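Local coordinates for regulatory Subunit of Protein Kinase A (cAMP-dependent) from Euglena gracilis (Euglena gracilis, PDB 6RSX) that binds cyclic AMP in its cyclic nucleotide-binding domains and, as the regulatory subunit of protein kinase A, probably controls the catalytic subunit, at residues A[89-94]-A[105-110]; A[69-74]-A[128-133]; A[83-88]-A[135-140]. All coordinates share one frame; numbering follows the deposited sequence. Where two conformers were deposited one is given.

Contact 1 (A[89-94]-A[105-110]); sequences CNILIQ and STIGPG. With CMP (adenosine-3',5'-cyclic-monophosphate), chain B.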
loop_
_atom_site.group_PDB
_atom_site.type_symbol
_atom_site.label_atom_id
_atom_site.label_comp_id
_atom_site.label_asym_id
_atom_site.label_seq_id
_atom_site.Cartn_x
_atom_site.Cartn_y
_atom_site.Cartn_z
ATOM N N CYS A 89 -17.128 -4.038 -3.399
ATOM C CA CYS A 89 -17.090 -4.388 -4.819
ATOM C C CYS A 89 -16.254 -5.637 -5.007
ATOM O O CYS A 89 -15.251 -5.830 -4.306
ATOM C CB CYS A 89 -16.464 -3.251 -5.705
ATOM S SG CYS A 89 -17.450 -1.757 -5.792
ATOM N N ASN A 90 -16.647 -6.488 -5.949
ATOM C CA ASN A 90 -15.842 -7.645 -6.317
ATOM C C ASN A 90 -14.993 -7.317 -7.536
ATOM O O ASN A 90 -15.499 -6.757 -8.512
ATOM C CB ASN A 90 -16.712 -8.863 -6.625
ATOM C CG ASN A 90 -17.267 -9.506 -5.319
ATOM O OD1 ASN A 90 -16.760 -9.238 -4.239
ATOM N ND2 ASN A 90 -18.313 -10.297 -5.434
ATOM N N ILE A 91 -13.729 -7.706 -7.472
ATOM C CA ILE A 91 -12.810 -7.654 -8.608
ATOM C C ILE A 91 -12.883 -9.012 -9.292
ATOM O O ILE A 91 -12.593 -10.049 -8.672
ATOM C CB ILE A 91 -11.374 -7.359 -8.154
ATOM C CG1 ILE A 91 -11.301 -6.073 -7.333
ATOM C CG2 ILE A 91 -10.427 -7.353 -9.368
ATOM C CD1 ILE A 91 -11.889 -4.806 -8.031
ATOM N N LEU A 92 -13.296 -9.016 -10.557
ATOM C CA LEU A 92 -13.476 -10.236 -11.345
ATOM C C LEU A 92 -12.584 -10.172 -12.579
ATOM O O LEU A 92 -12.548 -9.147 -13.268
ATOM C CB LEU A 92 -14.943 -10.394 -11.779
ATOM C CG LEU A 92 -15.944 -10.359 -10.620
ATOM C CD1 LEU A 92 -17.271 -9.837 -11.032
ATOM C CD2 LEU A 92 -16.075 -11.776 -10.159
ATOM N N ILE A 93 -11.865 -11.252 -12.869
ATOM C CA ILE A 93 -10.964 -11.254 -14.016
ATOM C C ILE A 93 -11.202 -12.506 -14.857
ATOM O O ILE A 93 -11.144 -13.630 -14.350
ATOM C CB ILE A 93 -9.490 -11.141 -13.597
ATOM C CG1 ILE A 93 -9.279 -9.846 -12.791
ATOM C CG2 ILE A 93 -8.557 -11.203 -14.865
ATOM C CD1 ILE A 93 -7.846 -9.713 -12.195
ATOM N N GLN A 94 -11.464 -12.299 -16.148
ATOM C CA GLN A 94 -11.563 -13.402 -17.099
ATOM C C GLN A 94 -10.194 -13.693 -17.682
ATOM O O GLN A 94 -9.402 -12.770 -17.925
ATOM C CB GLN A 94 -12.488 -13.002 -18.280
ATOM C CG GLN A 94 -13.890 -12.621 -17.862
ATOM C CD GLN A 94 -14.506 -11.748 -18.901
ATOM O OE1 GLN A 94 -14.646 -10.540 -18.696
ATOM N NE2 GLN A 94 -14.870 -12.342 -20.038
ATOM N N SER A 105 -10.779 -10.673 -5.656
ATOM C CA SER A 105 -10.730 -10.035 -4.343
ATOM C C SER A 105 -11.986 -9.206 -4.171
ATOM O O SER A 105 -12.729 -8.955 -5.131
ATOM C CB SER A 105 -9.480 -9.162 -4.173
ATOM O OG SER A 105 -9.519 -8.011 -5.007
ATOM N N THR A 106 -12.216 -8.781 -2.933
ATOM C CA THR A 106 -13.300 -7.870 -2.597
ATOM C C THR A 106 -12.677 -6.634 -1.987
ATOM O O THR A 106 -11.773 -6.755 -1.144
ATOM C CB THR A 106 -14.285 -8.541 -1.624
ATOM O OG1 THR A 106 -14.735 -9.770 -2.197
ATOM C CG2 THR A 106 -15.462 -7.640 -1.284
ATOM N N ILE A 107 -13.153 -5.448 -2.401
ATOM C CA ILE A 107 -12.614 -4.193 -1.894
ATOM C C ILE A 107 -13.738 -3.370 -1.268
ATOM O O ILE A 107 -14.936 -3.568 -1.530
ATOM C CB ILE A 107 -11.876 -3.381 -3.007
ATOM C CG1 ILE A 107 -12.783 -3.145 -4.199
ATOM C CG2 ILE A 107 -10.643 -4.171 -3.442
ATOM C CD1 ILE A 107 -12.188 -2.108 -5.223
ATOM N N GLY A 108 -13.341 -2.414 -0.443
ATOM C CA GLY A 108 -14.324 -1.626 0.261
ATOM C C GLY A 108 -13.926 -0.183 0.446
ATOM O O GLY A 108 -13.039 0.323 -0.246
ATOM N N PRO A 109 -14.567 0.506 1.394
ATOM C CA PRO A 109 -14.300 1.935 1.616
ATOM C C PRO A 109 -12.807 2.274 1.698
ATOM O O PRO A 109 -12.027 1.620 2.408
ATOM C CB PRO A 109 -15.021 2.217 2.948
ATOM C CG PRO A 109 -16.195 1.288 2.892
ATOM C CD PRO A 109 -15.650 0.009 2.287
ATOM N N GLY A 110 -12.427 3.335 0.975
ATOM C CA GLY A 110 -11.057 3.781 0.884
ATOM C C GLY A 110 -10.251 3.121 -0.224
ATOM O O GLY A 110 -9.189 3.633 -0.592
HETATM P P CMP B . -8.040 -0.863 -14.622
HETATM O O1P CMP B . -8.121 0.594 -15.191
HETATM O O2P CMP B . -7.401 -1.979 -15.337
HETATM O "O5'" CMP B . -9.539 -1.396 -14.385
HETATM C "C5'" CMP B . -9.802 -2.480 -13.496
HETATM C "C4'" CMP B . -9.116 -2.158 -12.201
HETATM O "O4'" CMP B . -9.189 -3.192 -11.212
HETATM C "C3'" CMP B . -7.630 -1.954 -12.345
HETATM O "O3'" CMP B . -7.328 -0.783 -13.070
HETATM C "C2'" CMP B . -7.152 -1.962 -10.889
HETATM O "O2'" CMP B . -7.318 -0.661 -10.351
HETATM C "C1'" CMP B . -8.183 -2.927 -10.236
HETATM N N9 CMP B . -7.628 -4.210 -9.821
HETATM C C8 CMP B . -7.817 -4.788 -8.584
HETATM N N7 CMP B . -7.223 -5.968 -8.582
HETATM C C5 CMP B . -6.635 -6.111 -9.778
HETATM C C6 CMP B . -5.875 -7.154 -10.233
HETATM N N6 CMP B . -5.477 -8.392 -9.606
HETATM N N1 CMP B . -5.338 -7.133 -11.432
HETATM C C2 CMP B . -5.604 -6.056 -12.232
HETATM N N3 CMP B . -6.352 -4.989 -11.796
HETATM C C4 CMP B . -6.880 -5.040 -10.554
#

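Contact 2 (A[69-74]-A[128-133]); sequences HFIMKQ and VQAVSN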
loop_
_atom_site.group_PDB
_atom_site.type_symbol
_atom_site.label_atom_id
_atom_site.label_comp_id
_atom_site.label_asym_id
_atom_site.label_seq_id
_atom_site.Cartn_x
_atom_site.Cartn_y
_atom_site.Cartn_z
ATOM N N HIS A 69 -24.625 -4.327 -9.961
ATOM C CA HIS A 69 -24.309 -3.634 -11.198
ATOM C C HIS A 69 -22.801 -3.431 -11.357
ATOM O O HIS A 69 -22.073 -3.184 -10.388
ATOM C CB HIS A 69 -25.052 -2.305 -11.241
ATOM C CG HIS A 69 -26.531 -2.457 -11.432
ATOM N ND1 HIS A 69 -27.210 -1.843 -12.463
ATOM C CD2 HIS A 69 -27.457 -3.158 -10.734
ATOM C CE1 HIS A 69 -28.492 -2.150 -12.385
ATOM N NE2 HIS A 69 -28.668 -2.951 -11.351
ATOM N N PHE A 70 -22.341 -3.522 -12.607
ATOM C CA PHE A 70 -20.920 -3.356 -12.924
ATOM C C PHE A 70 -20.575 -1.877 -13.058
ATOM O O PHE A 70 -21.151 -1.149 -13.889
ATOM C CB PHE A 70 -20.542 -4.097 -14.209
ATOM C CG PHE A 70 -20.488 -5.592 -14.060
ATOM C CD1 PHE A 70 -21.626 -6.359 -14.252
ATOM C CD2 PHE A 70 -19.304 -6.237 -13.704
ATOM C CE1 PHE A 70 -21.579 -7.747 -14.107
ATOM C CE2 PHE A 70 -19.260 -7.644 -13.547
ATOM C CZ PHE A 70 -20.382 -8.380 -13.743
ATOM N N ILE A 71 -19.590 -1.444 -12.287
ATOM C CA ILE A 71 -19.066 -0.094 -12.420
ATOM C C ILE A 71 -18.199 0.018 -13.662
ATOM O O ILE A 71 -18.186 1.057 -14.344
ATOM C CB ILE A 71 -18.294 0.254 -11.136
ATOM C CG1 ILE A 71 -19.316 0.339 -9.989
ATOM C CG2 ILE A 71 -17.585 1.583 -11.299
ATOM C CD1 ILE A 71 -18.821 -0.251 -8.712
ATOM N N MET A 72 -17.462 -1.045 -13.967
ATOM C CA MET A 72 -16.685 -1.160 -15.193
ATOM C C MET A 72 -16.562 -2.636 -15.541
ATOM O O MET A 72 -16.642 -3.513 -14.673
ATOM C CB MET A 72 -15.301 -0.542 -15.071
ATOM C CG MET A 72 -14.404 -1.206 -13.949
ATOM S SD MET A 72 -12.768 -0.416 -13.875
ATOM C CE MET A 72 -13.226 1.210 -13.338
ATOM N N LYS A 73 -16.390 -2.908 -16.834
ATOM C CA LYS A 73 -16.174 -4.265 -17.294
ATOM C C LYS A 73 -14.771 -4.409 -17.844
ATOM O O LYS A 73 -14.243 -3.501 -18.496
ATOM C CB LYS A 73 -17.199 -4.669 -18.353
ATOM C CG LYS A 73 -18.599 -4.488 -17.877
ATOM C CD LYS A 73 -19.390 -5.762 -18.058
ATOM C CE LYS A 73 -18.730 -6.967 -17.378
ATOM N NZ LYS A 73 -19.507 -8.209 -17.696
ATOM N N GLN A 74 -14.193 -5.572 -17.595
ATOM C CA GLN A 74 -12.893 -5.899 -18.155
ATOM C C GLN A 74 -12.937 -5.635 -19.660
ATOM O O GLN A 74 -13.955 -5.865 -20.297
ATOM C CB GLN A 74 -12.556 -7.356 -17.875
ATOM C CG GLN A 74 -11.117 -7.698 -18.183
ATOM C CD GLN A 74 -10.797 -9.117 -17.751
ATOM O OE1 GLN A 74 -11.544 -9.684 -16.968
ATOM N NE2 GLN A 74 -9.719 -9.711 -18.286
ATOM N N VAL A 128 -15.393 -4.711 -12.232
ATOM C CA VAL A 128 -15.625 -4.336 -10.825
ATOM C C VAL A 128 -17.128 -4.277 -10.612
ATOM O O VAL A 128 -17.815 -3.439 -11.222
ATOM C CB VAL A 128 -14.978 -2.991 -10.474
ATOM C CG1 VAL A 128 -15.160 -2.671 -8.964
ATOM C CG2 VAL A 128 -13.509 -3.000 -10.848
ATOM N N GLN A 129 -17.646 -5.167 -9.759
ATOM C CA GLN A 129 -19.091 -5.321 -9.598
ATOM C C GLN A 129 -19.514 -4.926 -8.193
ATOM O O GLN A 129 -18.920 -5.399 -7.219
ATOM C CB GLN A 129 -19.498 -6.771 -9.872
ATOM C CG GLN A 129 -20.983 -6.985 -9.739
ATOM C CD GLN A 129 -21.401 -8.381 -10.185
ATOM O OE1 GLN A 129 -20.632 -9.321 -10.073
ATOM N NE2 GLN A 129 -22.612 -8.505 -10.727
ATOM N N ALA A 130 -20.538 -4.084 -8.078
ATOM C CA ALA A 130 -21.043 -3.732 -6.756
ATOM C C ALA A 130 -21.625 -4.981 -6.104
ATOM O O ALA A 130 -22.419 -5.701 -6.716
ATOM C CB ALA A 130 -22.109 -2.652 -6.855
ATOM N N VAL A 131 -21.257 -5.225 -4.847
ATOM C CA VAL A 131 -21.841 -6.341 -4.101
ATOM C C VAL A 131 -23.073 -5.820 -3.375
ATOM O O VAL A 131 -24.176 -6.336 -3.551
ATOM C CB VAL A 131 -20.827 -6.943 -3.129
ATOM C CG1 VAL A 131 -21.499 -8.026 -2.228
ATOM C CG2 VAL A 131 -19.674 -7.549 -3.875
ATOM N N SER A 132 -22.877 -4.818 -2.533
ATOM C CA SER A 132 -23.936 -4.021 -1.939
ATOM C C SER A 132 -24.263 -2.863 -2.878
ATOM O O SER A 132 -23.643 -2.698 -3.927
ATOM C CB SER A 132 -23.477 -3.488 -0.589
ATOM O OG SER A 132 -22.334 -2.644 -0.786
ATOM N N ASN A 133 -25.214 -2.022 -2.491
ATOM C CA ASN A 133 -25.248 -0.683 -3.073
ATOM C C ASN A 133 -23.939 0.009 -2.732
ATOM O O ASN A 133 -23.404 -0.163 -1.630
ATOM C CB ASN A 133 -26.406 0.125 -2.519
ATOM C CG ASN A 133 -27.743 -0.456 -2.898
ATOM O OD1 ASN A 133 -27.874 -1.195 -3.888
ATOM N ND2 ASN A 133 -28.760 -0.124 -2.106
#

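Contact 3 (A[83-88]-A[135-140]); sequences VIESGT and RLWALD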
loop_
_atom_site.group_PDB
_atom_site.type_symbol
_atom_site.label_atom_id
_atom_site.label_comp_id
_atom_site.label_asym_id
_atom_site.label_seq_id
_atom_site.Cartn_x
_atom_site.Cartn_y
_atom_site.Cartn_z
ATOM N N VAL A 83 -12.661 5.931 -6.061
ATOM C CA VAL A 83 -12.448 5.514 -4.655
ATOM C C VAL A 83 -13.798 5.158 -4.048
ATOM O O VAL A 83 -14.767 5.905 -4.171
ATOM C CB VAL A 83 -11.751 6.616 -3.821
ATOM C CG1 VAL A 83 -11.415 6.114 -2.376
ATOM C CG2 VAL A 83 -10.476 7.122 -4.500
ATOM N N ILE A 84 -13.861 4.034 -3.323
ATOM C CA ILE A 84 -15.112 3.620 -2.708
ATOM C C ILE A 84 -15.374 4.473 -1.466
ATOM O O ILE A 84 -14.509 4.599 -0.590
ATOM C CB ILE A 84 -15.053 2.130 -2.326
ATOM C CG1 ILE A 84 -14.922 1.261 -3.602
ATOM C CG2 ILE A 84 -16.326 1.782 -1.562
ATOM C CD1 ILE A 84 -14.770 -0.273 -3.313
ATOM N N GLU A 85 -16.584 5.018 -1.367
ATOM C CA GLU A 85 -17.035 5.686 -0.156
ATOM C C GLU A 85 -17.838 4.727 0.729
ATOM O O GLU A 85 -17.561 4.618 1.932
ATOM C CB GLU A 85 -17.887 6.913 -0.512
ATOM C CG GLU A 85 -18.310 7.702 0.753
ATOM C CD GLU A 85 -19.061 8.987 0.345
ATOM O OE1 GLU A 85 -19.922 8.915 -0.565
ATOM O OE2 GLU A 85 -18.715 10.064 0.875
ATOM N N SER A 86 -18.794 3.996 0.138
ATOM C CA SER A 86 -19.647 3.036 0.859
ATOM C C SER A 86 -19.793 1.773 0.033
ATOM O O SER A 86 -19.790 1.818 -1.205
ATOM C CB SER A 86 -21.081 3.537 1.051
ATOM O OG SER A 86 -21.152 4.890 1.384
ATOM N N GLY A 87 -19.977 0.638 0.722
ATOM C CA GLY A 87 -20.271 -0.601 0.044
ATOM C C GLY A 87 -19.008 -1.375 -0.246
ATOM O O GLY A 87 -17.895 -0.941 0.025
ATOM N N THR A 88 -19.181 -2.552 -0.838
ATOM C CA THR A 88 -18.043 -3.353 -1.265
ATOM C C THR A 88 -18.237 -3.726 -2.741
ATOM O O THR A 88 -19.358 -3.758 -3.250
ATOM C CB THR A 88 -17.854 -4.603 -0.441
ATOM O OG1 THR A 88 -18.978 -5.487 -0.649
ATOM C CG2 THR A 88 -17.672 -4.201 1.096
ATOM N N ARG A 135 -21.421 3.640 -3.010
ATOM C CA ARG A 135 -21.180 5.052 -3.269
ATOM C C ARG A 135 -19.697 5.223 -3.578
ATOM O O ARG A 135 -18.846 4.666 -2.887
ATOM C CB ARG A 135 -21.557 5.934 -2.069
ATOM C CG ARG A 135 -23.044 6.062 -1.755
ATOM C CD ARG A 135 -23.346 7.208 -0.718
ATOM N NE ARG A 135 -22.551 7.129 0.530
ATOM C CZ ARG A 135 -22.470 8.122 1.410
ATOM N NH1 ARG A 135 -23.134 9.266 1.196
ATOM N NH2 ARG A 135 -21.715 7.977 2.499
ATOM N N LEU A 136 -19.386 6.025 -4.624
ATOM C CA LEU A 136 -18.000 6.197 -5.042
ATOM C C LEU A 136 -17.722 7.688 -5.225
ATOM O O LEU A 136 -18.641 8.462 -5.510
ATOM C CB LEU A 136 -17.733 5.533 -6.425
ATOM C CG LEU A 136 -18.206 4.092 -6.677
ATOM C CD1 LEU A 136 -18.377 3.752 -8.141
ATOM C CD2 LEU A 136 -17.155 3.183 -6.130
ATOM N N TRP A 137 -16.457 8.068 -5.093
ATOM C CA TRP A 137 -15.962 9.355 -5.601
ATOM C C TRP A 137 -15.069 9.080 -6.801
ATOM O O TRP A 137 -14.281 8.147 -6.794
ATOM C CB TRP A 137 -15.190 10.091 -4.497
ATOM C CG TRP A 137 -16.106 10.714 -3.467
ATOM C CD1 TRP A 137 -16.400 10.246 -2.183
ATOM C CD2 TRP A 137 -16.827 11.915 -3.624
ATOM N NE1 TRP A 137 -17.279 11.111 -1.567
ATOM C CE2 TRP A 137 -17.546 12.148 -2.426
ATOM C CE3 TRP A 137 -16.919 12.848 -4.663
ATOM C CZ2 TRP A 137 -18.358 13.271 -2.256
ATOM C CZ3 TRP A 137 -17.727 13.952 -4.496
ATOM C CH2 TRP A 137 -18.432 14.168 -3.310
ATOM N N ALA A 138 -15.176 9.893 -7.856
ATOM C CA ALA A 138 -14.492 9.576 -9.101
ATOM C C ALA A 138 -13.725 10.792 -9.606
ATOM O O ALA A 138 -14.141 11.928 -9.385
ATOM C CB ALA A 138 -15.483 9.159 -10.186
ATOM N N LEU A 139 -12.572 10.528 -10.219
ATOM C CA LEU A 139 -11.818 11.510 -11.003
ATOM C C LEU A 139 -11.887 11.129 -12.470
ATOM O O LEU A 139 -11.702 9.958 -12.828
ATOM C CB LEU A 139 -10.341 11.556 -10.607
ATOM C CG LEU A 139 -9.920 12.170 -9.275
ATOM C CD1 LEU A 139 -8.442 11.926 -9.076
ATOM C CD2 LEU A 139 -10.215 13.658 -9.383
ATOM N N ASP A 140 -12.052 12.131 -13.326
ATOM C CA ASP A 140 -12.047 11.798 -14.741
ATOM C C ASP A 140 -10.615 11.657 -15.265
ATOM O O ASP A 140 -9.622 11.907 -14.573
ATOM C CB ASP A 140 -12.859 12.824 -15.526
ATOM C CG ASP A 140 -12.229 14.225 -15.552
ATOM O OD1 ASP A 140 -11.021 14.402 -15.291
ATOM O OD2 ASP A 140 -12.989 15.168 -15.869
HETATM O O HOH W 1 -20.888 5.453 4.151
#

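Contact 1 (A[89-94]-A[105-110])
Ile-91 lays its CD1 against CD1 of Ile-107, 3.9 Å away, the two side chains crossing at about a right angle on the face that carries Cys-89 and Ser-105. CG1 of Ile-107 sits between its backbone N and carbonyl carbon (chi1 55°), which brings this methylene to CB of Cys-89, while the chain beyond it runs on to Ile-91. The other branch of Ile-91 serves the ligand: CG2, anti to the backbone N, lies 3.6 Å from N7 of cyclic AMP. Further along the same strand, CD1 of Ile-93 approaches N1 of the adenine at 3.7 Å.

On the reverse face Asn-90 and Thr-106 stand side by side as a non-hydrogen-bonded pair, and OG1 of Thr-106 donates to OD1 of Asn-90 over 2.9 Å, tilted 30° from the amide's carbonyl plane. His-103 also bonds to OG1. Between the faces the antiparallel hairpin is closed by Cys-89 and Ile-107, which bond to each other both ways through N and O, and by N of Ile-91, 2.8 Å from O of Ser-105. The chemistry thus divides by face: a mainly apolar side offers hydrocarbon to the adenine, whereas the other adds a side-chain hydrogen bond between the two strands.

Contact 2 (A[69-74]-A[128-133])
Three backbone hydrogen bonds tie 69-74 to 128-133. N of Ala-130 donates to O of His-69 at 2.9 Å, and N of Val-128 to O of Met-72 at the other end. Between them N of Ile-71 meets O of Val-128 at 2.9 Å; this bond is the most bent at its hydrogen, 146°, and it falls where the register slips by one residue between Phe-70 and Met-72, a beta bulge at the corner of the chain.

Outside this ladder, Gln-129 spreads over one face of the Phe-70 ring. Its CB makes a CH-pi contact 4.1 Å from the ring centroid, and CG, anti to the backbone N, leads an extended chain that carries the amide across the same face, planes 19° apart. NE2 of that amide is bonded to O of Gly-68, a second hold that probably limits its rotation. CE of Lys-73 lies over the opposite face, toward the rim. On the other side of the sheet, CG of Met-72 meets CG2 of Val-128 at 3.7 Å, the two side chains pointing the same way. Strand 70-72 is an edge strand in the antiparallel beta-roll of a cyclic nucleotide-binding domain, and here it supplies Met-72 to the cyclic AMP pocket.

Contact 3 (A[83-88]-A[135-140])
Glu-85 reaches across to two residues of strand 134-140, with its carboxylate between the indole of Trp-137 and the guanidinium of Arg-135. NE1 of Trp-137 donates to OE2 of Glu-85 at 3.0 Å, almost within the indole plane but from above the carboxylate plane. Arg-34 of helix 29-39 forms a salt bridge with the same oxygen, and this helix also packs on Val-83 and Trp-137, closing the tight side. There N of Val-83 bonds to O of Trp-137 at 2.8 Å, with the reverse bond, and on the other face CG1 of Ile-84 meets CD2 of Leu-136 at 3.9 Å.

Next to this regular ladder lies a classic beta bulge. Glu-85 and Ser-86 both face Arg-135, whose O accepts from N of Glu-85 (2.7 Å) and N of Ser-86 (3.1 Å), both arriving from the same face of its carbonyl plane. In the antiparallel sheet of this cyclic nucleotide-binding domain, the bulge coincides with the corner the chain turns at Glu-85.

Beyond it the contact loosens toward solvent. The Arg-135 chain, bent at chi3 (-52°), turns its guanidinium so that OE1 of Glu-85 lies 3.3 Å above its centre, the planes 18° apart: a stacked salt bridge held by charge alone. In the guanidinium plane, NE of Arg-135 gives OG of Ser-86 a straight bond of 2.8 Å, while a water links that OG to NH2 of Arg-135.

Contacts 1 and 2 build one sheet, in which strands 89-93 and 127-130 are neighbours, and both turn apolar side chains to the nucleotide while polar or aromatic pairs occupy the other face. Contact 3 belongs to the companion sheet, its Ile-84 side chain about 10 Å from the ligand at the nearest atoms, and it alone relies on ionic side chains, on its partly exposed flank. Contact 3 also has the most buried residues, four of its seven touching ones, against two of six in contact 1. Contacts 2 and 3 each contain a bulge; contact 1 keeps regular register. Short bridges join them: N of Gly-110 lies 2.9 Å from O of Ile-84, and N of Val-131 2.9 Å from O of Thr-88.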